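Local coordinates for viral structural protein 4 (Bombyx mori cytoplasmic polyhedrosis virus, PDB 6TZ0), which binds GTP through a P-loop and accompanies the RNA-dependent RNA polymerase inside the virus, where it probably supports transcription of the double-stranded RNA genome, at residues B[47-50]-B[51-55]; B[57-60]-B[61-64]. All blocks are in the same frame, centred on the assembly; numbering follows the deposited sequence.

Contact 1 (B[47-50]-B[51-55]); sequences KYAS and LIHSM
Four consecutive i to i+4 backbone bonds, from Leu51 N to Lys47 O, Ile52 N to Tyr48 O, His53 N to Ala49 O and Ser54 N to Ser50 O, tie residues 47-50 to 51-55 as successive turns of one alpha-helix. Two side chains then fold back onto carbonyls that the backbone already uses. The ring of His53 presents ND1 to Ala49 O at 2.6 Å, with an N-H...O angle of 149°. CG of His53 stands beside its own backbone N (chi1 -77°), which turns the ring edge back toward the preceding turn. ND1 comes from above the carbonyl plane rather than along a lone pair, and the backbone N of His53 reaches the same oxygen from the opposite face. Ser54 repeats the scheme with a hydroxyl: OG, also placed beside its own N (chi1 -60°), gives a bond of 3.2 Å to Ser50 O, again across the carbonyl plane from Ser54 N. Leu51 and Ile52, one turn on from Lys47 and Tyr48, lie alongside the helix, CG of Leu51 being 3.3 Å from Lys47 O and CG1 of Ile52 3.3 Å from Tyr48 O. Around this turn, Ile52 packs on Leu144 of helix 136-146, Tyr48 stacks on Phe148, and Ser50 OG bonds to Asp5. The chemistry is that of bifurcated acceptors, two donors gripping each of two carbonyl oxygens. For His53 it implies a proton on ND1, leaving NE2 to face Phe2 O, where a weak hydrogen bond is formed; with both nitrogens directed at carbonyl oxygens, a protonated, positively charged imidazole would be a plausible form.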
# COMPACT_ATOMS: atom_id res chain seq x y z
N LYS B 47 35.63 -35.40 -16.06
CA LYS B 47 35.94 -35.75 -14.68
C LYS B 47 36.30 -34.51 -13.88
O LYS B 47 35.98 -34.42 -12.69
CB LYS B 47 37.08 -36.76 -14.64
CG LYS B 47 36.77 -38.08 -15.32
CD LYS B 47 37.96 -39.03 -15.23
CE LYS B 47 37.72 -40.30 -16.02
NZ LYS B 47 36.65 -41.14 -15.41
N TYR B 48 36.97 -33.55 -14.53
CA TYR B 48 37.29 -32.29 -13.87
C TYR B 48 36.02 -31.53 -13.51
O TYR B 48 35.91 -30.97 -12.40
CB TYR B 48 38.17 -31.43 -14.78
CG TYR B 48 39.55 -31.98 -15.04
CD1 TYR B 48 40.10 -32.98 -14.24
CD2 TYR B 48 40.31 -31.50 -16.09
CE1 TYR B 48 41.35 -33.47 -14.49
CE2 TYR B 48 41.57 -31.99 -16.35
CZ TYR B 48 42.08 -32.98 -15.54
OH TYR B 48 43.34 -33.47 -15.78
N ALA B 49 35.05 -31.51 -14.42
CA ALA B 49 33.78 -30.87 -14.14
C ALA B 49 33.00 -31.58 -13.03
O ALA B 49 32.32 -30.92 -12.23
CB ALA B 49 32.93 -30.80 -15.40
N SER B 50 33.11 -32.91 -12.95
CA SER B 50 32.47 -33.64 -11.86
C SER B 50 33.09 -33.27 -10.51
O SER B 50 32.37 -33.09 -9.51
CB SER B 50 32.59 -35.14 -12.10
OG SER B 50 32.04 -35.87 -11.02
N LEU B 51 34.42 -33.14 -10.46
CA LEU B 51 35.09 -32.72 -9.24
C LEU B 51 34.71 -31.30 -8.83
O LEU B 51 34.55 -31.01 -7.64
CB LEU B 51 36.61 -32.83 -9.41
CG LEU B 51 37.20 -34.23 -9.58
CD1 LEU B 51 38.68 -34.14 -9.90
CD2 LEU B 51 36.98 -35.04 -8.33
N ILE B 52 34.53 -30.41 -9.81
CA ILE B 52 34.11 -29.05 -9.51
C ILE B 52 32.68 -29.03 -8.97
O ILE B 52 32.39 -28.28 -8.03
CB ILE B 52 34.27 -28.15 -10.76
CG1 ILE B 52 35.75 -27.96 -11.08
CG2 ILE B 52 33.68 -26.79 -10.56
CD1 ILE B 52 35.98 -27.27 -12.39
N HIS B 53 31.79 -29.86 -9.52
CA HIS B 53 30.42 -29.96 -8.98
C HIS B 53 30.40 -30.44 -7.54
O HIS B 53 29.66 -29.89 -6.71
CB HIS B 53 29.57 -30.90 -9.82
CG HIS B 53 29.09 -30.32 -11.11
ND1 HIS B 53 29.78 -30.45 -12.29
CD2 HIS B 53 27.96 -29.63 -11.41
CE1 HIS B 53 29.10 -29.86 -13.26
NE2 HIS B 53 28.00 -29.35 -12.75
N SER B 54 31.21 -31.45 -7.22
CA SER B 54 31.26 -31.96 -5.86
C SER B 54 31.80 -30.92 -4.88
O SER B 54 31.24 -30.73 -3.79
CB SER B 54 32.12 -33.22 -5.81
OG SER B 54 31.59 -34.23 -6.65
N MET B 55 32.86 -30.22 -5.28
CA MET B 55 33.45 -29.18 -4.44
C MET B 55 32.48 -28.02 -4.23
O MET B 55 32.38 -27.49 -3.11
CB MET B 55 34.75 -28.69 -5.08
CG MET B 55 35.52 -27.66 -4.29
SD MET B 55 36.22 -28.28 -2.77
CE MET B 55 37.57 -29.27 -3.41

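Contact 2 (B[57-60]-B[61-64]); sequences AKHA and ARHN
Arg62 lays its guanidinium alongside His59 and over the last turn of the helix, with one face turned to Lys58 O and His59 CA. Its NH2 comes to the edge of the imidazole, in the ring plane, 3.1 Å from His59 ND1, while the two flat groups stand almost perpendicular, 85° apart. The bend at chi3 (-65°) turns the guanidinium back toward the helix. On its other branch NH1 approaches the aliphatic part of Lys58, 3.9 Å from CG, the two long chains running side by side in the same direction. Near the C-terminal end of helix 41-60, Ala61 N still bonds to Ala57 O at 3.0 Å, whereas His63 N lies 4.2 Å from His59 O as the chain passes into the loop leading to helix 70-79. The like charges of Lys58 NZ and Arg62 NH1 remain 5.3 Å apart, and the lysine is drawn into a salt bridge with Glu140 of helix 136-146, whose carboxylate would probably temper the local positive charge. His59 packs against Ala137 and Glu140 of that same helix. Farther along the loop, Asn64 hydrogen-bonds through OD1 to Arg458 and through ND2 to Ser936, both of the RNA-dependent RNA polymerase chain.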
# COMPACT_ATOMS: atom_id res chain seq x y z
N ALA B 57 29.13 -28.17 -4.31
CA ALA B 57 28.07 -28.60 -3.41
C ALA B 57 28.54 -28.63 -1.96
O ALA B 57 27.80 -28.23 -1.05
CB ALA B 57 27.54 -29.97 -3.84
N LYS B 58 29.79 -29.06 -1.74
CA LYS B 58 30.35 -29.05 -0.39
C LYS B 58 30.47 -27.64 0.17
O LYS B 58 30.13 -27.39 1.33
CB LYS B 58 31.71 -29.74 -0.37
CG LYS B 58 32.35 -29.77 1.00
CD LYS B 58 33.68 -30.48 1.00
CE LYS B 58 34.75 -29.62 0.37
NZ LYS B 58 36.11 -30.23 0.48
N HIS B 59 30.94 -26.68 -0.64
CA HIS B 59 31.08 -25.32 -0.13
C HIS B 59 29.73 -24.64 0.04
O HIS B 59 29.58 -23.78 0.91
CB HIS B 59 31.96 -24.45 -1.02
CG HIS B 59 33.38 -24.91 -1.11
ND1 HIS B 59 34.18 -25.07 0.00
CD2 HIS B 59 34.17 -25.14 -2.18
CE1 HIS B 59 35.38 -25.44 -0.38
NE2 HIS B 59 35.41 -25.49 -1.69
N ALA B 60 28.74 -24.97 -0.79
CA ALA B 60 27.43 -24.35 -0.66
C ALA B 60 26.64 -24.91 0.51
O ALA B 60 25.78 -24.20 1.04
CB ALA B 60 26.62 -24.53 -1.94
N ALA B 61 26.92 -26.14 0.93
CA ALA B 61 26.19 -26.70 2.06
C ALA B 61 26.54 -26.06 3.40
O ALA B 61 25.84 -26.32 4.39
CB ALA B 61 26.43 -28.20 2.15
N ARG B 62 27.58 -25.22 3.47
CA ARG B 62 28.00 -24.67 4.75
C ARG B 62 27.47 -23.28 5.04
O ARG B 62 27.47 -22.88 6.21
CB ARG B 62 29.53 -24.63 4.84
CG ARG B 62 30.17 -26.00 4.92
CD ARG B 62 31.57 -25.91 5.51
NE ARG B 62 32.51 -25.17 4.68
CZ ARG B 62 33.33 -25.72 3.80
NH1 ARG B 62 33.35 -27.03 3.63
NH2 ARG B 62 34.16 -24.96 3.10
N HIS B 63 27.04 -22.52 4.04
CA HIS B 63 26.54 -21.16 4.27
C HIS B 63 25.19 -21.00 3.60
O HIS B 63 25.11 -20.40 2.52
CB HIS B 63 27.52 -20.12 3.76
CG HIS B 63 28.84 -20.13 4.45
ND1 HIS B 63 29.91 -20.88 4.01
CD2 HIS B 63 29.27 -19.48 5.56
CE1 HIS B 63 30.93 -20.70 4.82
NE2 HIS B 63 30.57 -19.85 5.77
N ASN B 64 24.13 -21.51 4.25
CA ASN B 64 22.73 -21.23 3.93
C ASN B 64 22.37 -21.60 2.48
O ASN B 64 21.46 -21.02 1.89
CB ASN B 64 22.40 -19.76 4.22
CG ASN B 64 20.93 -19.51 4.46
OD1 ASN B 64 20.13 -20.45 4.48
ND2 ASN B 64 20.56 -18.25 4.62

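Contacts 1 and 2 fall in series on helix 41-60, their centres about 15 Å apart, and no touch joins them beyond the chain itself. The first belongs to the body of the helix and the second to its C-terminal end. Helix 136-146 runs beside both: Glu140 packs on Met55 from contact 1 and pairs with Lys58 from contact 2, so one acidic residue spans the two. Their settings differ, since 47-55 has its neighbours within its own chain, whereas 61-64 extends to the polymerase. Both centres lie about 34 to 35 Å from the centre of the chain, away from the GTP-binding residues of the P-loop around Lys359.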